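Long-range contacts in hypothetical protein PH1789 (Pyrococcus horikoshii, PDB 1WR2), which is of unknown function but carries an ATP-grasp domain that spans most of its single chain: residues Y57-L61 against N83-L87; E38-K43 against L108-P114. All coordinates share one frame; numbering follows the deposited sequence.

Contact 1 of 2, residues Y57-L61 against N83-L87; sequences YPVVL and NEEEL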
# COMPACT_ATOMS: atom_id res chain seq x y z
N TYR A 57 4.53 -8.53 -19.20
CA TYR A 57 5.73 -7.75 -18.90
C TYR A 57 5.56 -6.31 -19.39
O TYR A 57 4.77 -6.06 -20.30
CB TYR A 57 6.96 -8.37 -19.58
CG TYR A 57 7.44 -9.67 -18.98
CD1 TYR A 57 6.87 -10.89 -19.36
CD2 TYR A 57 8.47 -9.69 -18.03
CE1 TYR A 57 7.33 -12.10 -18.81
CE2 TYR A 57 8.93 -10.87 -17.48
CZ TYR A 57 8.36 -12.08 -17.86
OH TYR A 57 8.84 -13.25 -17.32
N PRO A 58 6.29 -5.35 -18.80
CA PRO A 58 7.26 -5.51 -17.71
C PRO A 58 6.59 -5.66 -16.35
O PRO A 58 5.50 -5.15 -16.13
CB PRO A 58 8.08 -4.23 -17.81
CG PRO A 58 7.04 -3.22 -18.21
CD PRO A 58 6.27 -3.96 -19.28
N VAL A 59 7.26 -6.36 -15.44
CA VAL A 59 6.70 -6.57 -14.10
C VAL A 59 7.66 -6.13 -13.00
O VAL A 59 8.81 -5.79 -13.26
CB VAL A 59 6.35 -8.05 -13.87
CG1 VAL A 59 5.40 -8.53 -14.97
CG2 VAL A 59 7.62 -8.89 -13.85
N VAL A 60 7.14 -6.16 -11.78
CA VAL A 60 7.88 -5.79 -10.58
C VAL A 60 7.96 -7.02 -9.68
O VAL A 60 7.00 -7.77 -9.59
CB VAL A 60 7.13 -4.70 -9.77
CG1 VAL A 60 7.76 -4.53 -8.40
CG2 VAL A 60 7.14 -3.39 -10.52
N LEU A 61 9.11 -7.23 -9.04
CA LEU A 61 9.24 -8.35 -8.10
C LEU A 61 9.47 -7.73 -6.73
O LEU A 61 10.27 -6.79 -6.59
CB LEU A 61 10.41 -9.27 -8.46
CG LEU A 61 10.26 -10.17 -9.69
CD1 LEU A 61 11.44 -11.13 -9.74
CD2 LEU A 61 8.94 -10.97 -9.62
N ASN A 83 11.73 -9.14 -19.29
CA ASN A 83 11.57 -10.49 -19.82
C ASN A 83 11.89 -11.59 -18.83
O ASN A 83 12.29 -11.34 -17.69
CB ASN A 83 12.44 -10.66 -21.06
CG ASN A 83 13.90 -10.38 -20.78
OD1 ASN A 83 14.52 -11.05 -19.95
ND2 ASN A 83 14.47 -9.40 -21.48
N GLU A 84 11.74 -12.83 -19.30
CA GLU A 84 11.97 -14.01 -18.49
C GLU A 84 13.41 -14.19 -17.97
O GLU A 84 13.61 -14.63 -16.84
CB GLU A 84 11.53 -15.25 -19.28
CG GLU A 84 11.63 -16.55 -18.52
CD GLU A 84 10.89 -17.68 -19.22
OE1 GLU A 84 9.65 -17.58 -19.36
OE2 GLU A 84 11.55 -18.66 -19.63
N GLU A 85 14.40 -13.86 -18.80
CA GLU A 85 15.80 -14.00 -18.39
C GLU A 85 16.11 -13.02 -17.27
O GLU A 85 16.77 -13.37 -16.29
CB GLU A 85 16.73 -13.72 -19.57
CG GLU A 85 16.59 -14.68 -20.76
CD GLU A 85 15.22 -14.59 -21.43
OE1 GLU A 85 14.81 -13.47 -21.78
OE2 GLU A 85 14.57 -15.65 -21.62
N GLU A 86 15.63 -11.79 -17.41
CA GLU A 86 15.85 -10.76 -16.41
C GLU A 86 15.10 -11.07 -15.11
O GLU A 86 15.57 -10.75 -14.02
CB GLU A 86 15.42 -9.40 -16.97
CG GLU A 86 15.22 -8.32 -15.92
CD GLU A 86 15.29 -6.92 -16.49
OE1 GLU A 86 14.67 -6.66 -17.55
OE2 GLU A 86 15.96 -6.06 -15.86
N LEU A 87 13.93 -11.70 -15.23
CA LEU A 87 13.14 -12.06 -14.05
C LEU A 87 13.88 -13.13 -13.26
O LEU A 87 13.88 -13.10 -12.03
CB LEU A 87 11.75 -12.56 -14.47
CG LEU A 87 10.67 -12.71 -13.38
CD1 LEU A 87 9.28 -12.70 -14.01
CD2 LEU A 87 10.90 -13.99 -12.61
O HOH W 1 7.65 -15.54 -18.27
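The ring of Tyr57 lies against the first turn of helix 84-101, with one face over Asn83: the CA of Asn83 sits 4.0 Å from the ring centroid, 29° off the normal, a CH-pi contact. At the ring's outer end CE2 comes 3.3 Å from Asn83 C, and the phenol OH runs on to meet Leu87 CD1 at 3.4 Å. Tyrosine suits this border because its flat body covers backbone while its hydroxyl can still bond to a water. That water, at the ring edge and in its plane, accepts from Tyr57 OH at 2.8 Å and donates to Glu84 OE1, so two polar groups that do not meet directly are joined across the gap. Leu87, on the inner side of the turn, meets the hydroxyl end of the ring obliquely. With its CG anti to the backbone N (chi1 -168°), its CD1 touches both the Tyr57 hydroxyl and Val59 CG2, while its CG packs 4.0 Å from Leu61 CD1, the two leucines crossing at about a right angle.

The turn itself is fixed by Asn83, the N-cap: its OD1 accepts from Glu86 N at 2.9 Å, with 167° at the hydrogen, and its carbonyl receives Leu87 N. Asparagine fits here because its short side chain sets a carbonyl oxygen within reach of the backbone N-H three residues on. On the other segment, a cis peptide joins Tyr57 to Pro58 just before the strand begins. Further out, Ala52 of helix 45-55 touches both Tyr57 and Leu87, and Ile81 of strand 77-81 touches Leu61 and Leu87. Branched aliphatic side chains from a strand thus interlock with the inward leucine of a capped helix start, as is usual where helices back one face of an antiparallel sheet, here in the ATP-grasp domain.

Contact 2 of 2, residues E38-K43 against L108-P114; sequences EEKLAK and LGVLVAP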
# COMPACT_ATOMS: atom_id res chain seq x y z
N GLU A 38 -4.34 -6.13 -9.82
CA GLU A 38 -4.07 -7.56 -9.73
C GLU A 38 -2.58 -7.83 -9.53
O GLU A 38 -1.74 -7.30 -10.26
CB GLU A 38 -4.54 -8.27 -11.00
CG GLU A 38 -4.50 -9.79 -10.94
CD GLU A 38 -5.44 -10.35 -9.89
OE1 GLU A 38 -6.58 -9.85 -9.77
OE2 GLU A 38 -5.06 -11.31 -9.19
N GLU A 39 -2.27 -8.65 -8.53
CA GLU A 39 -0.89 -9.04 -8.21
C GLU A 39 -0.91 -10.49 -7.76
O GLU A 39 -1.87 -10.93 -7.12
CB GLU A 39 -0.32 -8.18 -7.08
CG GLU A 39 -0.16 -6.73 -7.44
CD GLU A 39 0.17 -5.86 -6.24
OE1 GLU A 39 0.46 -4.66 -6.46
OE2 GLU A 39 0.15 -6.36 -5.10
N LYS A 40 0.13 -11.23 -8.10
CA LYS A 40 0.18 -12.63 -7.71
C LYS A 40 1.36 -12.94 -6.81
O LYS A 40 2.44 -12.38 -6.97
CB LYS A 40 0.25 -13.53 -8.95
CG LYS A 40 -1.06 -13.73 -9.69
CD LYS A 40 -1.42 -12.54 -10.55
CE LYS A 40 -2.44 -12.94 -11.61
NZ LYS A 40 -3.65 -13.58 -11.02
N LEU A 41 1.15 -13.84 -5.86
CA LEU A 41 2.20 -14.23 -4.93
C LEU A 41 2.86 -15.53 -5.38
O LEU A 41 2.28 -16.61 -5.26
CB LEU A 41 1.62 -14.42 -3.52
CG LEU A 41 2.64 -14.85 -2.45
CD1 LEU A 41 3.72 -13.81 -2.34
CD2 LEU A 41 1.95 -15.04 -1.11
N ALA A 42 4.06 -15.42 -5.92
CA ALA A 42 4.79 -16.59 -6.40
C ALA A 42 5.56 -17.24 -5.25
O ALA A 42 6.21 -16.57 -4.47
CB ALA A 42 5.75 -16.18 -7.52
N LYS A 43 5.48 -18.57 -5.15
CA LYS A 43 6.20 -19.28 -4.10
C LYS A 43 7.50 -19.85 -4.68
O LYS A 43 8.40 -20.23 -3.93
CB LYS A 43 5.35 -20.42 -3.54
CG LYS A 43 4.06 -19.97 -2.85
CD LYS A 43 4.36 -19.04 -1.68
CE LYS A 43 3.08 -18.54 -1.00
NZ LYS A 43 2.31 -19.63 -0.34
N LEU A 108 8.00 -15.55 2.68
CA LEU A 108 6.65 -16.00 2.38
C LEU A 108 6.41 -16.16 0.88
O LEU A 108 5.43 -16.78 0.47
CB LEU A 108 5.62 -15.01 2.95
CG LEU A 108 5.59 -14.87 4.47
CD1 LEU A 108 4.53 -13.85 4.86
CD2 LEU A 108 5.28 -16.22 5.09
N GLY A 109 7.30 -15.58 0.08
CA GLY A 109 7.15 -15.67 -1.36
C GLY A 109 7.53 -14.36 -2.02
O GLY A 109 8.06 -13.47 -1.36
N VAL A 110 7.26 -14.24 -3.32
CA VAL A 110 7.58 -13.02 -4.05
C VAL A 110 6.36 -12.49 -4.77
O VAL A 110 5.70 -13.21 -5.52
CB VAL A 110 8.69 -13.26 -5.09
CG1 VAL A 110 8.95 -11.98 -5.86
CG2 VAL A 110 9.95 -13.73 -4.40
N LEU A 111 6.07 -11.22 -4.55
CA LEU A 111 4.92 -10.60 -5.19
C LEU A 111 5.29 -10.19 -6.61
O LEU A 111 6.30 -9.49 -6.83
CB LEU A 111 4.47 -9.39 -4.37
CG LEU A 111 3.01 -8.93 -4.51
CD1 LEU A 111 2.09 -10.13 -4.35
CD2 LEU A 111 2.70 -7.87 -3.46
N VAL A 112 4.51 -10.66 -7.57
CA VAL A 112 4.72 -10.32 -8.97
C VAL A 112 3.60 -9.34 -9.30
O VAL A 112 2.43 -9.71 -9.27
CB VAL A 112 4.58 -11.55 -9.91
CG1 VAL A 112 4.90 -11.15 -11.33
CG2 VAL A 112 5.49 -12.66 -9.45
N ALA A 113 3.96 -8.10 -9.60
CA ALA A 113 2.96 -7.09 -9.89
C ALA A 113 3.24 -6.37 -11.20
O ALA A 113 4.29 -6.54 -11.80
CB ALA A 113 2.92 -6.08 -8.75
N PRO A 114 2.29 -5.55 -11.65
CA PRO A 114 2.48 -4.82 -12.90
C PRO A 114 3.20 -3.49 -12.71
O PRO A 114 3.28 -2.96 -11.59
CB PRO A 114 1.05 -4.64 -13.40
CG PRO A 114 0.30 -4.39 -12.11
CD PRO A 114 0.89 -5.44 -11.18
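The carboxylate of Glu39 lies with one face over strand 109-114: Ala113 CB and Leu111 CD2 both approach from that side, CB at 3.6 Å from OE1 and CD2 at 3.4 Å from OE2. The acid's extended chain, its CG anti to the carbonyl carbon (chi1 -65°), brings CG against Ala113 CB as well, and its charged end continues past these methyls to a salt bridge of OE1 with Lys26. Glutamate therefore serves twice, its methylenes covering alanine and its OE1 pairing with Lys26. The other carboxylate, of Glu38, is met from above its plane by Lys40 NZ, 3.2 Å from OE2, a salt bridge within segment 38-43. Where the pairing frays, the Pro114 ring comes with its CD 3.4 Å from Glu38 O.

Between these ends the backbones pair antiparallel. Lys40 with Val112 and Ala42 with Val110 are hydrogen-bonded pairs, each with two bonds; Val112 N to Lys40 O is the straightest, 2.8 Å and 177°. Leu41 and Leu111 form the non-hydrogen-bonded pair between them and turn to the opposite face, where Tyr23 of helix 22-30 touches both. The small Ala42 lets helix 45-55 come close through Ala48 and Tyr51, and its CB packs 4.0 Å from Val112 CG2. Gly109 has backbone angles (phi 141°) that suit glycine, and its bare CA lies 3.4 Å from Ala42 O. Beyond it, Lys43 bends so that its CD and CE run close to Leu108 O.

Four backbone bonds thus satisfy the polar groups of the central pairs, while Ala42, Val110 and Val112 line one face and Leu41 and Leu111 the other. Charged groups gather on segment 38-43, and the chemistry implies a sheet edge with apolar faces, at whose border the charged ends of Glu39 and Lys40 find ionic partners.

In the fold
From the N terminus the chain first lays down residues 38-43, whose partner 108-114 comes 64 residues later, so contact 2 closes the large loop. Contact 1 is nested inside it, with 21 residues between 57-61 and 83-87. Helix 45-55 carries the chain from strand 40-42 to strand 59-64, and helix 84-101 from strand 77-81 to strand 109-114; each crossover passes over an intervening antiparallel strand. The contacts meet where strands 59-64 and 109-114 are neighbours: Leu61 CD2 packs on Val110 and Val112. Contact 2 thus adds strand 40-42 as one edge of the four-stranded sheet, while contact 1 fastens the start of helix 84-101 to its face.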